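Local coordinates for protein probable ubiquitin-conjugating enzyme E2 7 (Caenorhabditis elegans, PDB 1PZV) that probably accepts ubiquitin from an E1 enzyme as a cysteine thioester and catalyses its covalent attachment to other proteins, at residues W36-I41 / P68-I73; D21-G26 / L120-M125; V137-M142 / A148-K153. All coordinates share one frame; numbering follows the deposited sequence.

Contact 1: residues W36-I41 / P68-I73; sequences WEVLVI and PKMKFI
Val38 and Val40, which offer their methyl groups to Met70 and Phe72, are held in place by backbone hydrogen bonds to Ala55 and Phe53 of strand 52-58; the contact itself is wholly apolar. It spans the antiparallel four-stranded meander of the ubiquitin-conjugating (UBC) fold. Strand 52-58 lies between the two strands, so 35-41 and 69-72 are second neighbours in the sheet and meet only through side chains. Their axes come no closer than 9.3 Å. Both run in broadly the same sense, as alternate strands of a meander do, and sheet twist turns one by 55° against the other. Met70 bridges the gap with a fully extended chain: with CG anti to the backbone N (chi1 -174°) and no bend beyond it, the terminal methyl is carried across the middle strand. There CE lies 4.2 Å from Val38 CG2, the two side chains crossing at about a right angle, and 4.4 Å from Val40 CG2. Val122 of helix 115-127 also touches Met70, so the thioether is packed between sheet and helix. Phe72 also reaches over, with its ring, and Phe53 and Val87 touch it. Its far end points at the branch of Val40, where CZ sits 4.0 Å from Val40 CB. The nearest methyl, Val40 CG2, approaches the ring obliquely, 3.9 Å from Phe72 CZ.

Contact 2: residues D21-G26 / L120-M125; sequences DGFSAG and LSVISM
Phe23 reaches from the edge strand of the sheet to Val122 and Ile123 on helix 115-127. Its CB leaves the backbone toward the helix, and chi1 of -76° sets CG anti to the carbonyl carbon, which carries the ring inward, between sheet and helix. CB and CG form the stem; past them the ring divides its neighbours. On one flank CE1 packs against Val40 of the adjoining strand. On the other, CE2 meets the outer chain of Ile123, lying 3.4 Å from Ile123 CG1 and 3.7 Å from Ile123 CD1. At the tip, CZ is shared between two residues of the helix: it lies 3.8 Å from Ile123 CG1 and 4.2 Å from Val122 CG1. Ile123 CG1 comes in at the ring edge, in the ring plane, and Val122 CG1 also lies near that plane, so the helix is met by the rim of the phenyl group and not by its face. Before the strand, the carbonyl O of Asp21 passes 4.4 Å from Ile123 CD1, at the more open margin of the contact. Such apolar packing of a helix across an antiparallel meander, here with an aromatic of the first strand meeting the helix, is the central feature of the UBC fold.

Contact 3: residues V137-M142 / A148-K153; sequences VDAAKM and AEFKKK
Met142 sets its sulfur beside the edge of the Phe150 ring instead of over its face: SD is 5.3 Å from the ring centroid and 84° off the ring normal. This Met-aromatic contact joins helices 137-144 and 147-161, two successive helices of the C-terminal part of the UBC fold, whose short segments here run at 126° to each other. In Met142 a chi1 near anti (-164°) and an extended chi2 bring CG and SD to the base of Phe150; the bend at chi3 then turns only the methyl CE, toward the Glu149 carboxylate. Its CG packs 3.6 Å from Phe150 CB, while SD lies 3.7 Å from Phe150 CA, so the sulfur rests on the helix backbone as well as at the ring edge. Further out, Phe150 CE1 reaches the previous turn of the first helix, 4.3 Å from Ala139 CB and 4.0 Å from Ala139 O. Trp77, whose ring meets that of Phe150 at an inclined angle, and Leu47 also pack against the phenyl group. An alanine in place of Met142 would remove CG, SD and CE, and would probably open a gap beside Phe150 CB and leave the ring edge without its sulfur neighbour. At the margin, Glu149 OE2 forms a salt bridge with Lys153 NZ, at 3.5 Å, within its own helix. The contact between the two segments is thus apolar and Met-aromatic, probably held mainly by dispersion, whereas the salt bridge stays within one helix.

In the fold
Contacts 1 and 2 belong to one apolar core, with centres 9 Å apart. Strands 23-27 and 35-41 are sheet neighbours, linked by probable hydrogen bonds such as Leu39 N to Ser24 O at 2.8 Å, and helix 115-127 packs against residues of both contacts. Contact 3 stands apart: its centre is about 22 Å from either of the others, and its nearest atoms are about 9 Å from those of contact 2 and about 13 Å from those of contact 1. The side chain of Cys88, the predicted thioester cysteine, is about 9 Å from that of Met70, 11 Å from that of Val122 and 12 Å from that of Ala139.

Contact 1: residues W36-I41 / P68-I73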
ATOM      1  N   TRP A  36      -4.839  10.967  -2.127  1.00 61.08           N
ATOM      2  CA  TRP A  36      -5.670   9.898  -2.678  1.00 58.48           C
ATOM      3  C   TRP A  36      -6.158   8.906  -1.638  1.00 58.18           C
ATOM      4  O   TRP A  36      -5.429   8.556  -0.706  1.00 57.23           O
ATOM      5  CB  TRP A  36      -4.891   9.104  -3.726  1.00 56.33           C
ATOM      6  CG  TRP A  36      -4.501   9.870  -4.940  1.00 55.21           C
ATOM      7  CD1 TRP A  36      -4.299  11.215  -5.032  1.00 54.48           C
ATOM      8  CD2 TRP A  36      -4.208   9.328  -6.233  1.00 53.28           C
ATOM      9  NE1 TRP A  36      -3.907  11.547  -6.305  1.00 55.15           N
ATOM     10  CE2 TRP A  36      -3.853  10.409  -7.065  1.00 53.43           C
ATOM     11  CE3 TRP A  36      -4.241   8.037  -6.775  1.00 50.61           C
ATOM     12  CZ2 TRP A  36      -3.496  10.235  -8.405  1.00 52.92           C
ATOM     13  CZ3 TRP A  36      -3.893   7.864  -8.105  1.00 48.93           C
ATOM     14  CH2 TRP A  36      -3.539   8.957  -8.908  1.00 51.94           C
ATOM     15  N   GLU A  37      -7.395   8.452  -1.807  1.00 57.78           N
ATOM     16  CA  GLU A  37      -7.957   7.436  -0.927  1.00 58.60           C
ATOM     17  C   GLU A  37      -8.021   6.184  -1.794  1.00 55.54           C
ATOM     18  O   GLU A  37      -8.744   6.162  -2.787  1.00 55.85           O
ATOM     19  CB  GLU A  37      -9.366   7.820  -0.449  1.00 62.41           C
ATOM     20  CG  GLU A  37     -10.317   8.298  -1.549  1.00 70.26           C
ATOM     21  CD  GLU A  37     -11.765   8.493  -1.064  1.00 75.07           C
ATOM     22  OE1 GLU A  37     -11.967   8.910   0.110  1.00 76.12           O
ATOM     23  OE2 GLU A  37     -12.700   8.241  -1.873  1.00 76.03           O
ATOM     24  N   VAL A  38      -7.258   5.155  -1.448  1.00 52.47           N
ATOM     25  CA  VAL A  38      -7.281   3.940  -2.259  1.00 51.57           C
ATOM     26  C   VAL A  38      -7.747   2.674  -1.541  1.00 49.96           C
ATOM     27  O   VAL A  38      -7.267   2.344  -0.462  1.00 50.16           O
ATOM     28  CB  VAL A  38      -5.885   3.661  -2.898  1.00 51.65           C
ATOM     29  CG1 VAL A  38      -5.274   4.972  -3.397  1.00 48.89           C
ATOM     30  CG2 VAL A  38      -4.964   2.962  -1.903  1.00 50.91           C
ATOM     31  N   LEU A  39      -8.696   1.972  -2.151  1.00 48.73           N
ATOM     32  CA  LEU A  39      -9.205   0.728  -1.595  1.00 48.80           C
ATOM     33  C   LEU A  39      -8.272  -0.382  -2.042  1.00 49.16           C
ATOM     34  O   LEU A  39      -8.064  -0.587  -3.238  1.00 50.23           O
ATOM     35  CB  LEU A  39     -10.611   0.419  -2.121  1.00 50.00           C
ATOM     36  CG  LEU A  39     -11.197  -0.924  -1.659  1.00 51.23           C
ATOM     37  CD1 LEU A  39     -11.453  -0.858  -0.147  1.00 51.93           C
ATOM     38  CD2 LEU A  39     -12.487  -1.246  -2.412  1.00 49.65           C
ATOM     39  N   VAL A  40      -7.703  -1.104  -1.091  1.00 49.78           N
ATOM     40  CA  VAL A  40      -6.799  -2.186  -1.443  1.00 49.71           C
ATOM     41  C   VAL A  40      -7.422  -3.519  -1.076  1.00 50.02           C
ATOM     42  O   VAL A  40      -7.504  -3.866   0.094  1.00 51.22           O
ATOM     43  CB  VAL A  40      -5.463  -2.047  -0.710  1.00 47.20           C
ATOM     44  CG1 VAL A  40      -4.540  -3.145  -1.122  1.00 45.92           C
ATOM     45  CG2 VAL A  40      -4.857  -0.702  -1.006  1.00 45.52           C
ATOM     46  N   ILE A  41      -7.871  -4.262  -2.080  1.00 50.70           N
ATOM     47  CA  ILE A  41      -8.479  -5.555  -1.828  1.00 53.07           C
ATOM     48  C   ILE A  41      -7.386  -6.613  -1.697  1.00 53.99           C
ATOM     49  O   ILE A  41      -6.517  -6.718  -2.564  1.00 55.28           O
ATOM     50  CB  ILE A  41      -9.454  -5.953  -2.973  1.00 54.16           C
ATOM     51  CG1 ILE A  41     -10.557  -4.897  -3.099  1.00 55.06           C
ATOM     52  CG2 ILE A  41     -10.075  -7.334  -2.691  1.00 52.27           C
ATOM     53  CD1 ILE A  41     -11.698  -5.295  -4.012  1.00 56.96           C
ATOM     54  N   PRO A  68       5.631   9.286  -3.080  1.00 70.01           N
ATOM     55  CA  PRO A  68       4.518   9.728  -2.249  1.00 69.07           C
ATOM     56  C   PRO A  68       4.599   8.883  -0.984  1.00 68.66           C
ATOM     57  O   PRO A  68       5.288   7.865  -0.962  1.00 67.34           O
ATOM     58  CB  PRO A  68       3.308   9.382  -3.101  1.00 69.51           C
ATOM     59  CG  PRO A  68       3.756   8.124  -3.793  1.00 68.62           C
ATOM     60  CD  PRO A  68       5.153   8.486  -4.222  1.00 68.89           C
ATOM     61  N   LYS A  69       3.918   9.302   0.071  1.00 69.26           N
ATOM     62  CA  LYS A  69       3.921   8.529   1.306  1.00 69.84           C
ATOM     63  C   LYS A  69       2.634   7.720   1.325  1.00 69.27           C
ATOM     64  O   LYS A  69       1.567   8.248   1.003  1.00 70.26           O
ATOM     65  CB  LYS A  69       3.986   9.453   2.532  1.00 71.32           C
ATOM     66  CG  LYS A  69       5.331  10.161   2.707  1.00 73.49           C
ATOM     67  CD  LYS A  69       5.424  10.879   4.050  1.00 75.43           C
ATOM     68  CE  LYS A  69       6.844  11.372   4.322  1.00 76.34           C
ATOM     69  NZ  LYS A  69       6.989  11.977   5.682  1.00 76.92           N
ATOM     70  N   MET A  70       2.725   6.440   1.672  1.00 67.93           N
ATOM     71  CA  MET A  70       1.530   5.614   1.719  1.00 66.87           C
ATOM     72  C   MET A  70       1.218   5.155   3.125  1.00 65.92           C
ATOM     73  O   MET A  70       1.984   4.403   3.723  1.00 63.92           O
ATOM     74  CB  MET A  70       1.670   4.398   0.810  1.00 66.95           C
ATOM     75  CG  MET A  70       0.391   3.581   0.715  1.00 66.22           C
ATOM     76  SD  MET A  70       0.491   2.378  -0.604  1.00 69.80           S
ATOM     77  CE  MET A  70      -1.173   1.752  -0.651  1.00 69.06           C
ATOM     78  N   LYS A  71       0.085   5.613   3.646  1.00 66.86           N
ATOM     79  CA  LYS A  71      -0.340   5.252   4.989  1.00 67.88           C
ATOM     80  C   LYS A  71      -1.645   4.468   4.968  1.00 67.00           C
ATOM     81  O   LYS A  71      -2.664   4.957   4.488  1.00 65.28           O
ATOM     82  CB  LYS A  71      -0.532   6.509   5.847  1.00 69.20           C
ATOM     83  CG  LYS A  71      -1.105   6.203   7.218  1.00 72.53           C
ATOM     84  CD  LYS A  71      -1.050   7.409   8.152  1.00 76.12           C
ATOM     85  CE  LYS A  71      -1.615   7.055   9.530  1.00 78.03           C
ATOM     86  NZ  LYS A  71      -1.332   8.106  10.549  1.00 79.01           N
ATOM     87  N   PHE A  72      -1.608   3.255   5.495  1.00 67.54           N
ATOM     88  CA  PHE A  72      -2.794   2.426   5.557  1.00 68.14           C
ATOM     89  C   PHE A  72      -3.770   2.811   6.668  1.00 68.50           C
ATOM     90  O   PHE A  72      -3.380   2.932   7.819  1.00 69.13           O
ATOM     91  CB  PHE A  72      -2.399   0.952   5.776  1.00 65.41           C
ATOM     92  CG  PHE A  72      -2.555   0.105   4.583  1.00 61.72           C
ATOM     93  CD1 PHE A  72      -1.459  -0.271   3.817  1.00 60.11           C
ATOM     94  CD2 PHE A  72      -3.814  -0.297   4.208  1.00 61.68           C
ATOM     95  CE1 PHE A  72      -1.637  -1.047   2.673  1.00 60.50           C
ATOM     96  CE2 PHE A  72      -4.006  -1.061   3.085  1.00 62.37           C
ATOM     97  CZ  PHE A  72      -2.919  -1.440   2.309  1.00 63.43           C
ATOM     98  N   ILE A  73      -4.989   3.006   6.314  1.00 68.86           N
ATOM     99  CA  ILE A  73      -6.001   3.274   7.293  1.00 70.22           C
ATOM    100  C   ILE A  73      -6.649   1.926   7.346  1.00 72.43           C
ATOM    101  O   ILE A  73      -6.556   1.217   6.360  1.00 77.34           O
ATOM    102  CB  ILE A  73      -6.978   4.392   6.861  1.00 69.62           C
ATOM    103  CG1 ILE A  73      -6.252   5.749   6.940  1.00 67.52           C
ATOM    104  CG2 ILE A  73      -8.232   4.396   7.725  1.00 69.79           C
ATOM    105  CD1 ILE A  73      -7.134   6.939   6.656  1.00 68.66           C
TER

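Contact 2: residues D21-G26 / L120-M125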
ATOM      1  N   ASP A  21      -6.057  -4.334 -11.115  1.00 59.86           N
ATOM      2  CA  ASP A  21      -6.972  -5.307 -10.519  1.00 62.25           C
ATOM      3  C   ASP A  21      -6.912  -5.386  -8.986  1.00 61.62           C
ATOM      4  O   ASP A  21      -5.883  -5.748  -8.411  1.00 61.74           O
ATOM      5  CB  ASP A  21      -6.712  -6.693 -11.120  1.00 65.72           C
ATOM      6  CG  ASP A  21      -7.656  -7.752 -10.569  1.00 71.41           C
ATOM      7  OD1 ASP A  21      -8.889  -7.576 -10.722  1.00 74.54           O
ATOM      8  OD2 ASP A  21      -7.174  -8.755  -9.980  1.00 72.28           O
ATOM      9  N   GLY A  22      -8.017  -5.038  -8.329  1.00 59.69           N
ATOM     10  CA  GLY A  22      -8.052  -5.085  -6.878  1.00 57.63           C
ATOM     11  C   GLY A  22      -7.672  -3.785  -6.185  1.00 57.92           C
ATOM     12  O   GLY A  22      -7.342  -3.776  -4.990  1.00 58.86           O
ATOM     13  N   PHE A  23      -7.715  -2.682  -6.927  1.00 56.19           N
ATOM     14  CA  PHE A  23      -7.378  -1.372  -6.380  1.00 54.38           C
ATOM     15  C   PHE A  23      -8.371  -0.335  -6.902  1.00 55.16           C
ATOM     16  O   PHE A  23      -8.635  -0.255  -8.108  1.00 56.56           O
ATOM     17  CB  PHE A  23      -5.959  -0.968  -6.795  1.00 53.99           C
ATOM     18  CG  PHE A  23      -4.861  -1.673  -6.037  1.00 51.70           C
ATOM     19  CD1 PHE A  23      -4.461  -1.221  -4.781  1.00 51.26           C
ATOM     20  CD2 PHE A  23      -4.221  -2.781  -6.584  1.00 52.22           C
ATOM     21  CE1 PHE A  23      -3.429  -1.861  -4.081  1.00 52.80           C
ATOM     22  CE2 PHE A  23      -3.179  -3.437  -5.888  1.00 53.14           C
ATOM     23  CZ  PHE A  23      -2.787  -2.977  -4.639  1.00 52.07           C
ATOM     24  N   SER A  24      -8.923   0.453  -5.987  1.00 53.28           N
ATOM     25  CA  SER A  24      -9.886   1.500  -6.334  1.00 51.19           C
ATOM     26  C   SER A  24      -9.321   2.846  -5.858  1.00 50.05           C
ATOM     27  O   SER A  24      -9.071   3.030  -4.666  1.00 48.40           O
ATOM     28  CB  SER A  24     -11.225   1.203  -5.654  1.00 49.72           C
ATOM     29  OG  SER A  24     -12.130   2.281  -5.792  1.00 51.10           O
ATOM     30  N   ALA A  25      -9.118   3.787  -6.776  1.00 49.52           N
ATOM     31  CA  ALA A  25      -8.544   5.078  -6.391  1.00 50.42           C
ATOM     32  C   ALA A  25      -9.484   6.268  -6.562  1.00 50.45           C
ATOM     33  O   ALA A  25     -10.245   6.343  -7.524  1.00 52.10           O
ATOM     34  CB  ALA A  25      -7.233   5.325  -7.168  1.00 48.40           C
ATOM     35  N   GLY A  26      -9.422   7.196  -5.618  1.00 49.90           N
ATOM     36  CA  GLY A  26     -10.259   8.374  -5.674  1.00 51.64           C
ATOM     37  C   GLY A  26      -9.577   9.470  -4.894  1.00 54.05           C
ATOM     38  O   GLY A  26      -8.475   9.276  -4.401  1.00 56.56           O
ATOM     39  N   LEU A 120       1.515  -1.838  -7.868  1.00 45.93           N
ATOM     40  CA  LEU A 120       1.972  -3.167  -8.230  1.00 47.73           C
ATOM     41  C   LEU A 120       2.936  -3.698  -7.188  1.00 49.49           C
ATOM     42  O   LEU A 120       2.809  -4.841  -6.745  1.00 50.42           O
ATOM     43  CB  LEU A 120       2.653  -3.156  -9.603  1.00 47.93           C
ATOM     44  CG  LEU A 120       1.697  -3.084 -10.797  1.00 47.42           C
ATOM     45  CD1 LEU A 120       2.466  -2.932 -12.091  1.00 44.61           C
ATOM     46  CD2 LEU A 120       0.841  -4.345 -10.811  1.00 46.75           C
ATOM     47  N   SER A 121       3.905  -2.881  -6.788  1.00 50.73           N
ATOM     48  CA  SER A 121       4.859  -3.351  -5.791  1.00 51.55           C
ATOM     49  C   SER A 121       4.138  -3.612  -4.460  1.00 49.96           C
ATOM     50  O   SER A 121       4.658  -4.315  -3.591  1.00 49.91           O
ATOM     51  CB  SER A 121       6.020  -2.355  -5.618  1.00 52.27           C
ATOM     52  OG  SER A 121       5.632  -1.216  -4.883  1.00 55.38           O
ATOM     53  N   VAL A 122       2.932  -3.064  -4.310  1.00 47.70           N
ATOM     54  CA  VAL A 122       2.150  -3.289  -3.092  1.00 45.96           C
ATOM     55  C   VAL A 122       1.511  -4.688  -3.091  1.00 44.33           C
ATOM     56  O   VAL A 122       1.382  -5.326  -2.040  1.00 42.40           O
ATOM     57  CB  VAL A 122       1.063  -2.226  -2.919  1.00 44.75           C
ATOM     58  CG1 VAL A 122       0.162  -2.580  -1.733  1.00 42.53           C
ATOM     59  CG2 VAL A 122       1.711  -0.882  -2.721  1.00 41.69           C
ATOM     60  N   ILE A 123       1.106  -5.166  -4.259  1.00 42.05           N
ATOM     61  CA  ILE A 123       0.564  -6.505  -4.309  1.00 45.13           C
ATOM     62  C   ILE A 123       1.709  -7.435  -3.887  1.00 47.78           C
ATOM     63  O   ILE A 123       1.495  -8.425  -3.182  1.00 49.73           O
ATOM     64  CB  ILE A 123       0.107  -6.888  -5.726  1.00 45.14           C
ATOM     65  CG1 ILE A 123      -1.173  -6.134  -6.077  1.00 45.07           C
ATOM     66  CG2 ILE A 123      -0.112  -8.408  -5.818  1.00 42.52           C
ATOM     67  CD1 ILE A 123      -1.691  -6.447  -7.458  1.00 44.98           C
ATOM     68  N   SER A 124       2.924  -7.109  -4.325  1.00 47.60           N
ATOM     69  CA  SER A 124       4.097  -7.893  -3.978  1.00 49.45           C
ATOM     70  C   SER A 124       4.307  -7.899  -2.466  1.00 51.52           C
ATOM     71  O   SER A 124       4.509  -8.946  -1.867  1.00 50.85           O
ATOM     72  CB  SER A 124       5.346  -7.310  -4.639  1.00 51.57           C
ATOM     73  OG  SER A 124       5.387  -7.569  -6.025  1.00 54.28           O
ATOM     74  N   MET A 125       4.274  -6.723  -1.853  1.00 53.72           N
ATOM     75  CA  MET A 125       4.458  -6.640  -0.418  1.00 57.52           C
ATOM     76  C   MET A 125       3.509  -7.561   0.347  1.00 58.92           C
ATOM     77  O   MET A 125       3.924  -8.253   1.286  1.00 57.77           O
ATOM     78  CB  MET A 125       4.244  -5.214   0.065  1.00 61.21           C
ATOM     79  CG  MET A 125       4.096  -5.137   1.567  1.00 65.39           C
ATOM     80  SD  MET A 125       3.863  -3.477   2.125  1.00 74.95           S
ATOM     81  CE  MET A 125       2.125  -3.212   1.651  1.00 71.40           C
TER

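Contact 3: residues V137-M142 / A148-K153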
ATOM      1  N   VAL A 137       8.539  -5.326  13.578  1.00 86.81           N
ATOM      2  CA  VAL A 137       9.178  -6.554  14.013  1.00 87.32           C
ATOM      3  C   VAL A 137       8.152  -7.523  14.607  1.00 87.14           C
ATOM      4  O   VAL A 137       8.125  -8.702  14.249  1.00 86.65           O
ATOM      5  CB  VAL A 137      10.292  -6.255  15.041  1.00 87.68           C
ATOM      6  CG1 VAL A 137      11.339  -7.377  15.018  1.00 87.48           C
ATOM      7  CG2 VAL A 137      10.941  -4.906  14.726  1.00 86.76           C
ATOM      8  N   ASP A 138       7.305  -7.026  15.505  1.00 87.09           N
ATOM      9  CA  ASP A 138       6.272  -7.866  16.114  1.00 87.84           C
ATOM     10  C   ASP A 138       5.715  -8.817  15.054  1.00 87.89           C
ATOM     11  O   ASP A 138       5.534 -10.016  15.293  1.00 87.25           O
ATOM     12  CB  ASP A 138       5.128  -6.995  16.642  1.00 88.34           C
ATOM     13  CG  ASP A 138       5.538  -6.140  17.820  1.00 89.54           C
ATOM     14  OD1 ASP A 138       5.609  -6.687  18.936  1.00 90.57           O
ATOM     15  OD2 ASP A 138       5.790  -4.928  17.630  1.00 90.48           O
ATOM     16  N   ALA A 139       5.452  -8.252  13.879  1.00 87.28           N
ATOM     17  CA  ALA A 139       4.903  -8.995  12.763  1.00 86.49           C
ATOM     18  C   ALA A 139       5.971  -9.827  12.090  1.00 85.81           C
ATOM     19  O   ALA A 139       5.755 -11.004  11.784  1.00 85.49           O
ATOM     20  CB  ALA A 139       4.286  -8.033  11.762  1.00 88.11           C
ATOM     21  N   ALA A 140       7.121  -9.215  11.846  1.00 85.05           N
ATOM     22  CA  ALA A 140       8.217  -9.925  11.203  1.00 86.22           C
ATOM     23  C   ALA A 140       8.559 -11.178  12.008  1.00 86.30           C
ATOM     24  O   ALA A 140       8.690 -12.274  11.459  1.00 85.05           O
ATOM     25  CB  ALA A 140       9.434  -9.017  11.098  1.00 86.83           C
ATOM     26  N   LYS A 141       8.695 -11.001  13.318  1.00 87.13           N
ATOM     27  CA  LYS A 141       9.018 -12.100  14.216  1.00 88.12           C
ATOM     28  C   LYS A 141       7.905 -13.141  14.203  1.00 88.05           C
ATOM     29  O   LYS A 141       8.156 -14.348  14.117  1.00 86.95           O
ATOM     30  CB  LYS A 141       9.216 -11.573  15.644  1.00 88.91           C
ATOM     31  CG  LYS A 141       9.638 -12.643  16.643  1.00 90.35           C
ATOM     32  CD  LYS A 141      10.179 -12.047  17.936  1.00 91.61           C
ATOM     33  CE  LYS A 141      10.774 -13.139  18.831  1.00 91.84           C
ATOM     34  NZ  LYS A 141      11.361 -12.600  20.090  1.00 91.38           N
ATOM     35  N   MET A 142       6.671 -12.666  14.268  1.00 88.04           N
ATOM     36  CA  MET A 142       5.541 -13.567  14.293  1.00 88.31           C
ATOM     37  C   MET A 142       5.418 -14.500  13.100  1.00 89.69           C
ATOM     38  O   MET A 142       5.385 -15.712  13.269  1.00 91.21           O
ATOM     39  CB  MET A 142       4.247 -12.787  14.457  1.00 86.42           C
ATOM     40  CG  MET A 142       3.105 -13.680  14.871  1.00 85.21           C
ATOM     41  SD  MET A 142       1.677 -12.742  15.360  1.00 86.10           S
ATOM     42  CE  MET A 142       2.339 -11.835  16.775  1.00 83.60           C
ATOM     43  N   ALA A 148       1.370 -19.698  13.505  1.00 89.34           N
ATOM     44  CA  ALA A 148       0.042 -20.047  13.990  1.00 88.47           C
ATOM     45  C   ALA A 148      -0.827 -18.838  14.311  1.00 87.85           C
ATOM     46  O   ALA A 148      -1.869 -18.623  13.692  1.00 87.03           O
ATOM     47  CB  ALA A 148       0.170 -20.928  15.227  1.00 88.60           C
ATOM     48  N   GLU A 149      -0.391 -18.049  15.285  1.00 87.75           N
ATOM     49  CA  GLU A 149      -1.153 -16.886  15.704  1.00 88.50           C
ATOM     50  C   GLU A 149      -1.176 -15.771  14.667  1.00 87.82           C
ATOM     51  O   GLU A 149      -2.110 -14.963  14.644  1.00 87.01           O
ATOM     52  CB  GLU A 149      -0.597 -16.342  17.014  1.00 89.45           C
ATOM     53  CG  GLU A 149      -1.596 -15.509  17.779  1.00 92.02           C
ATOM     54  CD  GLU A 149      -0.927 -14.447  18.618  1.00 94.04           C
ATOM     55  OE1 GLU A 149       0.011 -14.797  19.367  1.00 94.51           O
ATOM     56  OE2 GLU A 149      -1.341 -13.265  18.528  1.00 94.10           O
ATOM     57  N   PHE A 150      -0.150 -15.732  13.817  1.00 87.14           N
ATOM     58  CA  PHE A 150      -0.049 -14.707  12.781  1.00 86.36           C
ATOM     59  C   PHE A 150      -1.218 -14.757  11.794  1.00 85.58           C
ATOM     60  O   PHE A 150      -1.894 -13.748  11.575  1.00 85.14           O
ATOM     61  CB  PHE A 150       1.268 -14.847  12.010  1.00 86.30           C
ATOM     62  CG  PHE A 150       1.482 -13.767  10.980  1.00 86.14           C
ATOM     63  CD1 PHE A 150       1.879 -12.489  11.361  1.00 85.97           C
ATOM     64  CD2 PHE A 150       1.269 -14.024   9.627  1.00 86.20           C
ATOM     65  CE1 PHE A 150       2.060 -11.481  10.405  1.00 84.83           C
ATOM     66  CE2 PHE A 150       1.445 -13.019   8.669  1.00 84.41           C
ATOM     67  CZ  PHE A 150       1.842 -11.750   9.061  1.00 83.50           C
ATOM     68  N   LYS A 151      -1.449 -15.917  11.187  1.00 83.83           N
ATOM     69  CA  LYS A 151      -2.555 -16.050  10.246  1.00 83.02           C
ATOM     70  C   LYS A 151      -3.845 -15.694  10.956  1.00 81.87           C
ATOM     71  O   LYS A 151      -4.761 -15.129  10.362  1.00 81.22           O
ATOM     72  CB  LYS A 151      -2.657 -17.485   9.712  1.00 83.40           C
ATOM     73  CG  LYS A 151      -1.589 -17.845   8.688  1.00 84.04           C
ATOM     74  CD  LYS A 151      -1.906 -19.147   7.950  1.00 83.49           C
ATOM     75  CE  LYS A 151      -1.779 -20.369   8.848  1.00 84.40           C
ATOM     76  NZ  LYS A 151      -1.956 -21.643   8.084  1.00 83.99           N
ATOM     77  N   LYS A 152      -3.896 -16.027  12.241  1.00 80.72           N
ATOM     78  CA  LYS A 152      -5.067 -15.775  13.065  1.00 79.91           C
ATOM     79  C   LYS A 152      -5.309 -14.278  13.252  1.00 78.79           C
ATOM     80  O   LYS A 152      -6.449 -13.842  13.392  1.00 77.87           O
ATOM     81  CB  LYS A 152      -4.892 -16.465  14.424  1.00 79.95           C
ATOM     82  CG  LYS A 152      -6.145 -16.516  15.283  1.00 79.29           C
ATOM     83  CD  LYS A 152      -5.818 -17.001  16.692  1.00 79.14           C
ATOM     84  CE  LYS A 152      -6.935 -16.667  17.677  1.00 78.68           C
ATOM     85  NZ  LYS A 152      -6.550 -16.975  19.082  1.00 77.94           N
ATOM     86  N   LYS A 153      -4.236 -13.494  13.249  1.00 78.61           N
ATOM     87  CA  LYS A 153      -4.355 -12.048  13.411  1.00 79.22           C
ATOM     88  C   LYS A 153      -4.641 -11.348  12.084  1.00 78.13           C
ATOM     89  O   LYS A 153      -5.305 -10.308  12.057  1.00 77.44           O
ATOM     90  CB  LYS A 153      -3.088 -11.484  14.052  1.00 81.19           C
ATOM     91  CG  LYS A 153      -2.905 -11.968  15.475  1.00 86.53           C
ATOM     92  CD  LYS A 153      -4.056 -11.476  16.350  1.00 90.30           C
ATOM     93  CE  LYS A 153      -4.207 -12.292  17.631  1.00 91.54           C
ATOM     94  NZ  LYS A 153      -4.655 -13.690  17.340  1.00 92.13           N
TER